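Local coordinates for protein lectin (Polyandrocarpa misakiensis, PDB 1BYF) that binds galactose through a calcium site as a homodimeric C-type lectin and has a role in the tunicate's defence against microorganisms, at residues A[18-23]-A[115-120]; A[55-60]-A[67-72]; A[87-92]-A[106-111]. All coordinates share one frame; numbering follows the deposited sequence.

Interaction 1: A[18-23]-A[115-120]; sequences GTYCQS and RRVICE
Tyr20 overlaps both Val117 and Cys119 along one side of its ring: CD1 lies 3.9 Å from Val117 CG1 and also 3.9 Å from Cys119 SG. The sulfur meets the ring at its edge, lying essentially in the ring plane, and is 5.2 Å from the ring centroid. This is a sulfur-aromatic contact made at the rim. Tyr20 CG stands opposite the backbone N (chi1 176°), which sends the ring off the helix toward strand 115-120, where Val117 CG1 approaches it obliquely.

The covalent link is the disulfide between Cys21 SG and Cys119 SG, 2.0 Å long. Its torsion about the S-S bond is -79°, close to the relaxed value for a disulfide, and Cys21 CA and Cys119 CA are 5.5 Å apart. Val117 CG1 approaches the Cys21 side of the bridge, 3.7 Å from Cys21 SG, and is therefore shared between sulfur and ring. Leu28 covers Cys21 and Val117 from strand 27-28, while Met12 touches Tyr20 and Val117.

The segment axes approach to 8.5 Å at 41°, and no hydrogen bond crosses between them. The polar end of Tyr20 works elsewhere: its OH is hydrogen-bonded to Glu4 OE2 of the second subunit, which ties this buried tyrosine to the neighbouring subunit. At the base of the same residue, Ser23 OG donates to Tyr20 O. The disulfide fastens helix 14-22 covalently to the sheet, and since all five touching residues are buried, it does so in an apolar surround that includes the Tyr20 ring and Val117 CG1.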
ATOM      1  N   GLY A  18      -1.095 -13.312 -10.057  1.00 21.27           N
ATOM      2  CA  GLY A  18      -1.705 -12.629 -11.199  1.00 22.55           C
ATOM      3  C   GLY A  18      -3.227 -12.707 -11.128  1.00 23.20           C
ATOM      4  O   GLY A  18      -3.946 -11.716 -11.265  1.00 23.56           O
ATOM      5  N   THR A  19      -3.746 -13.901 -10.901  1.00 23.82           N
ATOM      6  CA  THR A  19      -5.175 -14.153 -10.785  1.00 24.79           C
ATOM      7  C   THR A  19      -5.775 -13.412  -9.594  1.00 24.79           C
ATOM      8  O   THR A  19      -6.893 -12.900  -9.646  1.00 24.59           O
ATOM      9  CB  THR A  19      -5.398 -15.670 -10.574  1.00 25.41           C
ATOM     10  OG1 THR A  19      -4.856 -16.369 -11.704  1.00 26.80           O
ATOM     11  CG2 THR A  19      -6.872 -15.997 -10.434  1.00 26.10           C
ATOM     12  N   TYR A  20      -5.028 -13.388  -8.497  1.00 24.50           N
ATOM     13  CA  TYR A  20      -5.445 -12.704  -7.278  1.00 24.52           C
ATOM     14  C   TYR A  20      -5.740 -11.238  -7.585  1.00 23.76           C
ATOM     15  O   TYR A  20      -6.779 -10.702  -7.204  1.00 23.13           O
ATOM     16  CB  TYR A  20      -4.334 -12.831  -6.230  1.00 25.68           C
ATOM     17  CG  TYR A  20      -4.571 -12.085  -4.936  1.00 26.67           C
ATOM     18  CD1 TYR A  20      -4.289 -10.728  -4.843  1.00 26.96           C
ATOM     19  CD2 TYR A  20      -5.072 -12.728  -3.812  1.00 27.10           C
ATOM     20  CE1 TYR A  20      -4.503 -10.031  -3.672  1.00 27.62           C
ATOM     21  CE2 TYR A  20      -5.281 -12.044  -2.628  1.00 27.97           C
ATOM     22  CZ  TYR A  20      -4.996 -10.697  -2.570  1.00 28.20           C
ATOM     23  OH  TYR A  20      -5.211  -9.967  -1.422  1.00 29.53           O
ATOM     24  N   CYS A  21      -4.803 -10.584  -8.272  1.00 23.41           N
ATOM     25  CA  CYS A  21      -4.967  -9.176  -8.615  1.00 23.19           C
ATOM     26  C   CYS A  21      -6.095  -8.986  -9.628  1.00 25.35           C
ATOM     27  O   CYS A  21      -6.930  -8.090  -9.510  1.00 24.41           O
ATOM     28  CB  CYS A  21      -3.673  -8.563  -9.142  1.00 21.00           C
ATOM     29  SG  CYS A  21      -2.291  -8.492  -7.976  1.00 18.15           S
ATOM     30  N   GLN A  22      -6.116  -9.845 -10.643  1.00 28.55           N
ATOM     31  CA  GLN A  22      -7.120  -9.771 -11.699  1.00 31.29           C
ATOM     32  C   GLN A  22      -8.540  -9.879 -11.160  1.00 31.96           C
ATOM     33  O   GLN A  22      -9.432  -9.164 -11.621  1.00 32.45           O
ATOM     34  CB  GLN A  22      -6.883 -10.861 -12.749  1.00 33.11           C
ATOM     35  CG  GLN A  22      -5.657 -10.647 -13.617  1.00 36.06           C
ATOM     36  CD  GLN A  22      -5.766  -9.453 -14.542  1.00 37.64           C
ATOM     37  OE1 GLN A  22      -6.385  -9.518 -15.608  1.00 38.92           O
ATOM     38  NE2 GLN A  22      -5.150  -8.346 -14.139  1.00 38.15           N
ATOM     39  N   SER A  23      -8.753 -10.771 -10.201  1.00 32.48           N
ATOM     40  CA  SER A  23     -10.070 -10.975  -9.618  1.00 33.31           C
ATOM     41  C   SER A  23     -10.549  -9.730  -8.876  1.00 33.58           C
ATOM     42  O   SER A  23     -11.731  -9.591  -8.572  1.00 33.25           O
ATOM     43  CB  SER A  23     -10.034 -12.153  -8.642  1.00 33.70           C
ATOM     44  OG  SER A  23      -9.181 -11.836  -7.547  1.00 34.37           O
ATOM     45  N   ARG A 115       4.991 -16.087  -2.212  1.00 17.30           N
ATOM     46  CA  ARG A 115       5.452 -14.750  -1.854  1.00 16.87           C
ATOM     47  C   ARG A 115       4.228 -13.834  -1.727  1.00 15.88           C
ATOM     48  O   ARG A 115       3.158 -14.180  -2.207  1.00 14.39           O
ATOM     49  CB  ARG A 115       6.419 -14.135  -2.856  1.00 18.46           C
ATOM     50  CG  ARG A 115       7.320 -15.153  -3.537  1.00 20.24           C
ATOM     51  CD  ARG A 115       8.307 -14.457  -4.472  1.00 22.59           C
ATOM     52  NE  ARG A 115       9.644 -14.662  -3.924  1.00 25.36           N
ATOM     53  CZ  ARG A 115      10.383 -15.750  -4.095  1.00 25.83           C
ATOM     54  NH1 ARG A 115       9.981 -16.769  -4.832  1.00 26.19           N
ATOM     55  NH2 ARG A 115      11.567 -15.784  -3.504  1.00 27.08           N
ATOM     56  N   ARG A 116       4.463 -12.698  -1.084  1.00 15.24           N
ATOM     57  CA  ARG A 116       3.384 -11.726  -0.899  1.00 15.59           C
ATOM     58  C   ARG A 116       3.034 -11.103  -2.242  1.00 15.49           C
ATOM     59  O   ARG A 116       3.731 -11.297  -3.238  1.00 15.38           O
ATOM     60  CB  ARG A 116       3.774 -10.701   0.162  1.00 15.18           C
ATOM     61  CG  ARG A 116       3.685 -11.237   1.587  1.00 15.01           C
ATOM     62  CD  ARG A 116       4.288 -10.263   2.586  1.00 15.49           C
ATOM     63  NE  ARG A 116       3.930 -10.575   3.962  1.00 16.09           N
ATOM     64  CZ  ARG A 116       4.350 -11.616   4.669  1.00 16.56           C
ATOM     65  NH1 ARG A 116       5.193 -12.513   4.158  1.00 16.53           N
ATOM     66  NH2 ARG A 116       3.924 -11.775   5.919  1.00 16.07           N
ATOM     67  N   VAL A 117       1.932 -10.370  -2.273  1.00 15.21           N
ATOM     68  CA  VAL A 117       1.422  -9.806  -3.513  1.00 14.60           C
ATOM     69  C   VAL A 117       1.190  -8.302  -3.456  1.00 14.29           C
ATOM     70  O   VAL A 117       0.737  -7.748  -2.457  1.00 13.37           O
ATOM     71  CB  VAL A 117       0.086 -10.503  -3.860  1.00 14.58           C
ATOM     72  CG1 VAL A 117      -0.449 -10.029  -5.211  1.00 14.30           C
ATOM     73  CG2 VAL A 117       0.261 -12.025  -3.877  1.00 15.01           C
ATOM     74  N   ILE A 118       1.486  -7.660  -4.575  1.00 13.75           N
ATOM     75  CA  ILE A 118       1.292  -6.239  -4.776  1.00 14.32           C
ATOM     76  C   ILE A 118       0.521  -6.046  -6.084  1.00 14.91           C
ATOM     77  O   ILE A 118       0.991  -6.487  -7.135  1.00 14.17           O
ATOM     78  CB  ILE A 118       2.602  -5.440  -4.883  1.00 14.24           C
ATOM     79  CG1 ILE A 118       3.484  -5.742  -3.670  1.00 13.87           C
ATOM     80  CG2 ILE A 118       2.310  -3.945  -4.983  1.00 13.94           C
ATOM     81  CD1 ILE A 118       4.866  -5.124  -3.763  1.00 14.44           C
ATOM     82  N   CYS A 119      -0.643  -5.417  -5.983  1.00 15.11           N
ATOM     83  CA  CYS A 119      -1.452  -5.148  -7.158  1.00 15.81           C
ATOM     84  C   CYS A 119      -1.551  -3.638  -7.393  1.00 16.74           C
ATOM     85  O   CYS A 119      -1.408  -2.846  -6.459  1.00 15.58           O
ATOM     86  CB  CYS A 119      -2.875  -5.679  -7.020  1.00 16.44           C
ATOM     87  SG  CYS A 119      -3.005  -7.371  -6.429  1.00 16.84           S
ATOM     88  N   GLU A 120      -1.809  -3.291  -8.653  1.00 16.98           N
ATOM     89  CA  GLU A 120      -1.964  -1.906  -9.053  1.00 17.76           C
ATOM     90  C   GLU A 120      -3.199  -1.720  -9.941  1.00 19.48           C
ATOM     91  O   GLU A 120      -3.718  -2.645 -10.562  1.00 18.40           O
ATOM     92  CB  GLU A 120      -0.747  -1.385  -9.825  1.00 18.06           C
ATOM     93  CG  GLU A 120      -0.587  -1.916 -11.242  1.00 17.97           C
ATOM     94  CD  GLU A 120       0.470  -1.224 -12.069  1.00 17.99           C
ATOM     95  OE1 GLU A 120       1.627  -1.066 -11.619  1.00 16.82           O
ATOM     96  OE2 GLU A 120       0.169  -0.822 -13.226  1.00 18.61           O
TER

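Interaction 2: A[55-60]-A[67-72]; sequences VGADNL and FLWNDG
Trp69 CG lies opposite its own carbonyl carbon (chi1 -71°), and with chi2 at 109° the indole is laid against Ala57, whose CB stands over one face of the six-membered ring. That methyl is 3.6 Å from Trp69 CE3 and displaced toward the rim, an off-centre CH-pi contact. Val55 CG2 reaches the same ring obliquely, 4.0 Å from Trp69 CZ3. At the other end of the hairpin, Asn59 CB sits over a face of the Phe67 ring, while the Asn59 amide bonds to backbone groups of Leu95, Trp93 and Ala64.

Asp58 and Leu68 form an antiparallel hydrogen-bonded pair: Leu68 N gives to Asp58 O at 2.8 Å, nearly straight at 173°, and Asp58 N to Leu68 O at 3.1 Å. Asn70 N adds a 2.7 Å bond to Gly56 O, where the chain makes an inverse gamma turn.

A water bridges the strands, 2.9 Å from Asp58 OD2 and 2.7 Å from Leu68 O. Asp58 OD2 also bonds Tyr14 OH, and OD1 accepts from Leu60 N in an Asx turn. The chemistry thus differs by face: Asp58's carries carboxylate and water beside the aliphatic Leu68, whereas Ala57's packs against the Trp69 indole.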
ATOM      1  N   VAL A  55       6.133  -9.210  -8.238  1.00 14.10           N
ATOM      2  CA  VAL A  55       5.893  -8.032  -9.061  1.00 14.24           C
ATOM      3  C   VAL A  55       5.500  -8.587 -10.444  1.00 14.80           C
ATOM      4  O   VAL A  55       5.716  -9.775 -10.716  1.00 14.06           O
ATOM      5  CB  VAL A  55       7.007  -6.997  -9.186  1.00 15.26           C
ATOM      6  CG1 VAL A  55       7.377  -6.421  -7.819  1.00 15.09           C
ATOM      7  CG2 VAL A  55       8.252  -7.540  -9.881  1.00 15.17           C
ATOM      8  N   GLY A  56       4.892  -7.762 -11.281  1.00 14.94           N
ATOM      9  CA  GLY A  56       4.406  -8.201 -12.568  1.00 15.07           C
ATOM     10  C   GLY A  56       5.418  -8.249 -13.692  1.00 15.56           C
ATOM     11  O   GLY A  56       5.224  -7.553 -14.695  1.00 15.87           O
ATOM     12  N   ALA A  57       6.464  -9.055 -13.560  1.00 15.35           N
ATOM     13  CA  ALA A  57       7.453  -9.181 -14.632  1.00 15.06           C
ATOM     14  C   ALA A  57       7.926 -10.627 -14.703  1.00 15.37           C
ATOM     15  O   ALA A  57       7.977 -11.324 -13.685  1.00 14.00           O
ATOM     16  CB  ALA A  57       8.599  -8.207 -14.450  1.00 15.08           C
ATOM     17  N   ASP A  58       8.234 -11.078 -15.921  1.00 16.11           N
ATOM     18  CA  ASP A  58       8.690 -12.456 -16.116  1.00 16.58           C
ATOM     19  C   ASP A  58       9.320 -12.625 -17.494  1.00 17.41           C
ATOM     20  O   ASP A  58       9.294 -11.684 -18.294  1.00 17.08           O
ATOM     21  CB  ASP A  58       7.503 -13.402 -15.931  1.00 18.07           C
ATOM     22  CG  ASP A  58       6.403 -13.170 -16.951  1.00 19.82           C
ATOM     23  OD1 ASP A  58       6.635 -13.450 -18.149  1.00 21.18           O
ATOM     24  OD2 ASP A  58       5.303 -12.705 -16.589  1.00 20.04           O
ATOM     25  N   ASN A  59       9.906 -13.790 -17.763  1.00 18.21           N
ATOM     26  CA  ASN A  59      10.537 -14.040 -19.061  1.00 19.79           C
ATOM     27  C   ASN A  59       9.737 -15.037 -19.895  1.00 21.13           C
ATOM     28  O   ASN A  59      10.283 -15.634 -20.833  1.00 21.29           O
ATOM     29  CB  ASN A  59      11.949 -14.595 -18.826  1.00 19.73           C
ATOM     30  CG  ASN A  59      11.981 -16.049 -18.404  1.00 20.31           C
ATOM     31  OD1 ASN A  59      10.972 -16.669 -18.054  1.00 19.63           O
ATOM     32  ND2 ASN A  59      13.177 -16.642 -18.441  1.00 20.99           N
ATOM     33  N   LEU A  60       8.485 -15.280 -19.543  1.00 24.39           N
ATOM     34  CA  LEU A  60       7.669 -16.297 -20.182  1.00 27.89           C
ATOM     35  C   LEU A  60       7.371 -16.129 -21.658  1.00 30.10           C
ATOM     36  O   LEU A  60       7.166 -17.151 -22.339  1.00 30.59           O
ATOM     37  CB  LEU A  60       6.357 -16.482 -19.390  1.00 28.10           C
ATOM     38  CG  LEU A  60       6.564 -16.759 -17.890  1.00 28.68           C
ATOM     39  CD1 LEU A  60       5.229 -16.825 -17.155  1.00 28.63           C
ATOM     40  CD2 LEU A  60       7.331 -18.064 -17.682  1.00 28.51           C
ATOM     41  N   PHE A  67      13.198  -9.997 -19.984  1.00 21.41           N
ATOM     42  CA  PHE A  67      12.149  -9.744 -18.995  1.00 20.96           C
ATOM     43  C   PHE A  67      11.108  -8.755 -19.483  1.00 20.94           C
ATOM     44  O   PHE A  67      11.462  -7.692 -19.991  1.00 20.81           O
ATOM     45  CB  PHE A  67      12.793  -9.265 -17.683  1.00 20.70           C
ATOM     46  CG  PHE A  67      13.457 -10.429 -16.982  1.00 20.62           C
ATOM     47  CD1 PHE A  67      12.701 -11.313 -16.233  1.00 20.13           C
ATOM     48  CD2 PHE A  67      14.819 -10.645 -17.107  1.00 20.45           C
ATOM     49  CE1 PHE A  67      13.301 -12.389 -15.606  1.00 20.37           C
ATOM     50  CE2 PHE A  67      15.422 -11.715 -16.476  1.00 20.14           C
ATOM     51  CZ  PHE A  67      14.662 -12.589 -15.723  1.00 19.94           C
ATOM     52  N   LEU A  68       9.832  -9.086 -19.286  1.00 21.13           N
ATOM     53  CA  LEU A  68       8.769  -8.170 -19.660  1.00 21.50           C
ATOM     54  C   LEU A  68       7.789  -7.928 -18.507  1.00 20.87           C
ATOM     55  O   LEU A  68       7.340  -8.856 -17.844  1.00 20.13           O
ATOM     56  CB  LEU A  68       7.959  -8.676 -20.845  1.00 22.91           C
ATOM     57  CG  LEU A  68       8.638  -8.880 -22.198  1.00 23.90           C
ATOM     58  CD1 LEU A  68       7.619  -9.464 -23.170  1.00 24.45           C
ATOM     59  CD2 LEU A  68       9.226  -7.590 -22.749  1.00 24.24           C
ATOM     60  N   TRP A  69       7.437  -6.666 -18.320  1.00 20.94           N
ATOM     61  CA  TRP A  69       6.410  -6.278 -17.351  1.00 20.80           C
ATOM     62  C   TRP A  69       5.100  -6.798 -17.940  1.00 22.13           C
ATOM     63  O   TRP A  69       5.062  -6.957 -19.175  1.00 21.67           O
ATOM     64  CB  TRP A  69       6.409  -4.768 -17.180  1.00 20.56           C
ATOM     65  CG  TRP A  69       7.570  -4.164 -16.456  1.00 20.12           C
ATOM     66  CD1 TRP A  69       8.582  -3.409 -16.979  1.00 20.08           C
ATOM     67  CD2 TRP A  69       7.844  -4.266 -15.051  1.00 19.46           C
ATOM     68  NE1 TRP A  69       9.465  -3.037 -15.992  1.00 20.23           N
ATOM     69  CE2 TRP A  69       9.028  -3.555 -14.795  1.00 19.80           C
ATOM     70  CE3 TRP A  69       7.189  -4.892 -13.986  1.00 19.86           C
ATOM     71  CZ2 TRP A  69       9.580  -3.449 -13.516  1.00 19.53           C
ATOM     72  CZ3 TRP A  69       7.735  -4.792 -12.718  1.00 18.53           C
ATOM     73  CH2 TRP A  69       8.913  -4.073 -12.496  1.00 19.04           C
ATOM     74  N   ASN A  70       4.084  -7.126 -17.160  1.00 23.69           N
ATOM     75  CA  ASN A  70       2.851  -7.674 -17.688  1.00 25.97           C
ATOM     76  C   ASN A  70       2.146  -6.765 -18.699  1.00 26.20           C
ATOM     77  O   ASN A  70       1.222  -7.251 -19.350  1.00 26.31           O
ATOM     78  CB  ASN A  70       1.770  -7.925 -16.634  1.00 28.58           C
ATOM     79  CG  ASN A  70       2.236  -8.486 -15.321  1.00 30.90           C
ATOM     80  OD1 ASN A  70       3.042  -9.421 -15.308  1.00 32.44           O
ATOM     81  ND2 ASN A  70       1.713  -7.905 -14.244  1.00 31.73           N
ATOM     82  N   ASP A  71       2.480  -5.485 -18.739  1.00 25.99           N
ATOM     83  CA  ASP A  71       1.819  -4.586 -19.685  1.00 26.66           C
ATOM     84  C   ASP A  71       2.616  -4.493 -20.985  1.00 26.79           C
ATOM     85  O   ASP A  71       2.443  -3.579 -21.795  1.00 26.98           O
ATOM     86  CB  ASP A  71       1.582  -3.205 -19.082  1.00 27.09           C
ATOM     87  CG  ASP A  71       2.833  -2.519 -18.586  1.00 28.02           C
ATOM     88  OD1 ASP A  71       3.897  -3.168 -18.482  1.00 28.39           O
ATOM     89  OD2 ASP A  71       2.748  -1.304 -18.288  1.00 28.55           O
ATOM     90  N   GLY A  72       3.521  -5.441 -21.187  1.00 26.35           N
ATOM     91  CA  GLY A  72       4.319  -5.538 -22.390  1.00 26.32           C
ATOM     92  C   GLY A  72       5.573  -4.700 -22.456  1.00 26.25           C
ATOM     93  O   GLY A  72       6.332  -4.822 -23.423  1.00 26.36           O
TER
HETATM   94  O   HOH W   1       5.067 -10.246 -18.037  1.00 27.85           O

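Interaction 3: A[87-92]-A[106-111]; sequences PSNPQS and LDDVGC. With CA (calcium ion), chain C.
Metal coordination links Asn89 and Asp108 through one calcium ion that both bind. Asn89 OD1 is 2.5 Å from the metal. Asp108 binds twice, through its backbone O at 2.5 Å and through OD1; the side chain can fold back beside its own carbonyl to do so because CG lies between the backbone N and the carbonyl carbon (chi1 58°). Asp107 contributes OD1 at 2.2 Å, and Glu86 OE1 also binds the ion. Asn89 OD1 comes within 3.1 Å of Asp108 O, two oxygens drawn together by the cation.

Hydrogen bonding uses the same carboxylate. Asp108 OD1 accepts from Ser88 N at 3.0 Å, and OD2 accepts from Asn89 N at 2.9 Å. Both donors arrive on the syn side, 25° and 20° out of the carboxylate plane respectively. Two successive backbone N-H groups therefore fix the rotation of the carboxylate while OD1 holds the metal, and Asp108 positions the loop as well as coordinating. In the second shell, Gln98 NE2 bonds Asp107 OD2 and Ser88 OG bonds Glu86 OE1, likewise tying down ligands.

Van der Waals contact adds to this. Pro87, preceded by a cis peptide bond, sets CB 3.5 Å from Asp108 CG, and Asn89 CB lies 3.2 Å from Asp108 OD2. A cis proline beside calcium ligands in the long loop, and a strand giving two side chains and a backbone carbonyl, mark the carbohydrate-binding calcium site of C-type lectins; here Asp107 stands where the usual Trp-Asn-Asp motif has asparagine.

In the fold, the loop at 87-92 leans on Asp108 of strand 105-109, which pairs antiparallel with strand 96-100; the Cys96-Cys111 disulfide ties strand 96-100 to the chain just after strand 105-109, and Pro87 also touches Trp82.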
ATOM      1  N   PRO A  87      19.723  -9.906 -12.672  1.00 20.07           N
ATOM      2  CA  PRO A  87      19.318 -11.295 -12.631  1.00 20.01           C
ATOM      3  C   PRO A  87      20.475 -12.265 -12.811  1.00 20.03           C
ATOM      4  O   PRO A  87      21.444 -11.947 -13.505  1.00 19.62           O
ATOM      5  CB  PRO A  87      18.357 -11.399 -13.820  1.00 20.42           C
ATOM      6  CG  PRO A  87      18.894 -10.405 -14.798  1.00 20.37           C
ATOM      7  CD  PRO A  87      19.319  -9.242 -13.941  1.00 20.85           C
ATOM      8  N   SER A  88      20.373 -13.463 -12.234  1.00 19.93           N
ATOM      9  CA  SER A  88      21.481 -14.410 -12.336  1.00 19.84           C
ATOM     10  C   SER A  88      21.070 -15.866 -12.427  1.00 20.05           C
ATOM     11  O   SER A  88      21.963 -16.724 -12.424  1.00 19.63           O
ATOM     12  CB  SER A  88      22.338 -14.240 -11.065  1.00 20.25           C
ATOM     13  OG  SER A  88      21.554 -14.710  -9.975  1.00 19.41           O
ATOM     14  N   ASN A  89      19.775 -16.164 -12.467  1.00 20.06           N
ATOM     15  CA  ASN A  89      19.337 -17.561 -12.548  1.00 19.99           C
ATOM     16  C   ASN A  89      19.551 -18.071 -13.964  1.00 20.09           C
ATOM     17  O   ASN A  89      19.695 -17.288 -14.906  1.00 20.79           O
ATOM     18  CB  ASN A  89      17.883 -17.699 -12.102  1.00 20.04           C
ATOM     19  CG  ASN A  89      17.691 -17.564 -10.604  1.00 20.39           C
ATOM     20  OD1 ASN A  89      18.219 -16.655  -9.964  1.00 19.55           O
ATOM     21  ND2 ASN A  89      16.931 -18.486 -10.016  1.00 19.82           N
ATOM     22  N   PRO A  90      19.608 -19.379 -14.142  1.00 20.73           N
ATOM     23  CA  PRO A  90      19.853 -19.968 -15.454  1.00 21.41           C
ATOM     24  C   PRO A  90      18.868 -19.452 -16.487  1.00 22.05           C
ATOM     25  O   PRO A  90      17.660 -19.463 -16.241  1.00 22.10           O
ATOM     26  CB  PRO A  90      19.734 -21.463 -15.209  1.00 21.32           C
ATOM     27  CG  PRO A  90      19.977 -21.644 -13.748  1.00 21.32           C
ATOM     28  CD  PRO A  90      19.455 -20.403 -13.079  1.00 20.73           C
ATOM     29  N   GLN A  91      19.341 -19.022 -17.649  1.00 25.14           N
ATOM     30  CA  GLN A  91      18.467 -18.500 -18.686  1.00 27.72           C
ATOM     31  C   GLN A  91      17.507 -19.510 -19.286  1.00 28.62           C
ATOM     32  O   GLN A  91      16.531 -19.097 -19.925  1.00 29.02           O
ATOM     33  CB  GLN A  91      19.318 -17.849 -19.789  1.00 29.10           C
ATOM     34  CG  GLN A  91      20.026 -16.616 -19.233  1.00 31.03           C
ATOM     35  CD  GLN A  91      21.036 -16.031 -20.189  1.00 32.22           C
ATOM     36  OE1 GLN A  91      20.717 -15.725 -21.337  1.00 33.07           O
ATOM     37  NE2 GLN A  91      22.267 -15.872 -19.714  1.00 33.08           N
ATOM     38  N   SER A  92      17.728 -20.799 -19.069  1.00 29.15           N
ATOM     39  CA  SER A  92      16.837 -21.812 -19.628  1.00 29.37           C
ATOM     40  C   SER A  92      15.552 -21.940 -18.823  1.00 29.50           C
ATOM     41  O   SER A  92      14.583 -22.534 -19.296  1.00 29.72           O
ATOM     42  CB  SER A  92      17.543 -23.165 -19.715  1.00 29.12           C
ATOM     43  OG  SER A  92      17.842 -23.685 -18.433  1.00 28.71           O
ATOM     44  N   LEU A 106      14.680  -5.863  -7.043  1.00 14.32           N
ATOM     45  CA  LEU A 106      14.209  -6.943  -7.896  1.00 14.64           C
ATOM     46  C   LEU A 106      15.180  -8.109  -8.028  1.00 14.45           C
ATOM     47  O   LEU A 106      16.392  -7.984  -7.905  1.00 14.61           O
ATOM     48  CB  LEU A 106      13.827  -6.396  -9.274  1.00 15.03           C
ATOM     49  CG  LEU A 106      12.778  -5.287  -9.321  1.00 15.15           C
ATOM     50  CD1 LEU A 106      12.399  -5.033 -10.779  1.00 14.88           C
ATOM     51  CD2 LEU A 106      11.531  -5.636  -8.513  1.00 14.55           C
ATOM     52  N   ASP A 107      14.590  -9.272  -8.281  1.00 14.75           N
ATOM     53  CA  ASP A 107      15.371 -10.503  -8.411  1.00 15.13           C
ATOM     54  C   ASP A 107      14.595 -11.522  -9.228  1.00 15.42           C
ATOM     55  O   ASP A 107      13.367 -11.561  -9.144  1.00 15.34           O
ATOM     56  CB  ASP A 107      15.695 -11.032  -7.010  1.00 15.57           C
ATOM     57  CG  ASP A 107      16.254 -12.443  -7.037  1.00 16.66           C
ATOM     58  OD1 ASP A 107      17.212 -12.658  -7.818  1.00 16.00           O
ATOM     59  OD2 ASP A 107      15.731 -13.305  -6.305  1.00 16.22           O
ATOM     60  N   ASP A 108      15.318 -12.327 -10.006  1.00 15.73           N
ATOM     61  CA  ASP A 108      14.695 -13.377 -10.798  1.00 15.73           C
ATOM     62  C   ASP A 108      14.683 -14.681  -9.996  1.00 16.27           C
ATOM     63  O   ASP A 108      15.664 -15.053  -9.362  1.00 15.88           O
ATOM     64  CB  ASP A 108      15.396 -13.600 -12.130  1.00 17.02           C
ATOM     65  CG  ASP A 108      16.868 -13.950 -12.026  1.00 17.55           C
ATOM     66  OD1 ASP A 108      17.567 -13.547 -11.079  1.00 17.56           O
ATOM     67  OD2 ASP A 108      17.346 -14.643 -12.948  1.00 17.91           O
ATOM     68  N   VAL A 109      13.547 -15.358 -10.015  1.00 16.56           N
ATOM     69  CA  VAL A 109      13.359 -16.612  -9.308  1.00 17.60           C
ATOM     70  C   VAL A 109      12.511 -17.558 -10.154  1.00 18.74           C
ATOM     71  O   VAL A 109      11.935 -17.121 -11.152  1.00 18.45           O
ATOM     72  CB  VAL A 109      12.610 -16.398  -7.973  1.00 18.06           C
ATOM     73  CG1 VAL A 109      13.482 -15.675  -6.963  1.00 18.04           C
ATOM     74  CG2 VAL A 109      11.321 -15.619  -8.202  1.00 17.39           C
ATOM     75  N   GLY A 110      12.403 -18.808  -9.725  1.00 19.69           N
ATOM     76  CA  GLY A 110      11.507 -19.759 -10.399  1.00 21.32           C
ATOM     77  C   GLY A 110      10.091 -19.246 -10.086  1.00 22.77           C
ATOM     78  O   GLY A 110       9.961 -18.382  -9.205  1.00 22.96           O
ATOM     79  N   CYS A 111       9.046 -19.755 -10.722  1.00 23.27           N
ATOM     80  CA  CYS A 111       7.728 -19.174 -10.451  1.00 23.79           C
ATOM     81  C   CYS A 111       6.858 -19.862  -9.431  1.00 23.61           C
ATOM     82  O   CYS A 111       5.748 -19.376  -9.186  1.00 23.31           O
ATOM     83  CB  CYS A 111       7.040 -19.029 -11.827  1.00 24.57           C
ATOM     84  SG  CYS A 111       8.141 -18.096 -12.947  1.00 25.27           S
TER
HETATM   85 CA    CA C 201      18.039 -14.406  -8.946  1.00 21.01          CA

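In the fold
Interactions 2 and 3 are neighbours, with centres 12 Å apart. Phe67 of the hairpin packs its CZ 3.8 Å from Asp108 CB and its CE2 4.0 Å from Pro87 CB, so one ring packs against both segments of interaction 3; its side chain is about 8 Å from the calcium ion. Trp69 and Val55 reach Leu106, two residues earlier in the same strand as Asp108. Interaction 1 lies across the chain's centre from interaction 3, 20 Å between centres, but the two meet where Arg115 NH1 comes 3.8 Å from Val109 CG2. The Cys21-Cys119 disulfide of interaction 1 spans the chain that holds both other contacts, joining the helix to the sheet away from the calcium site.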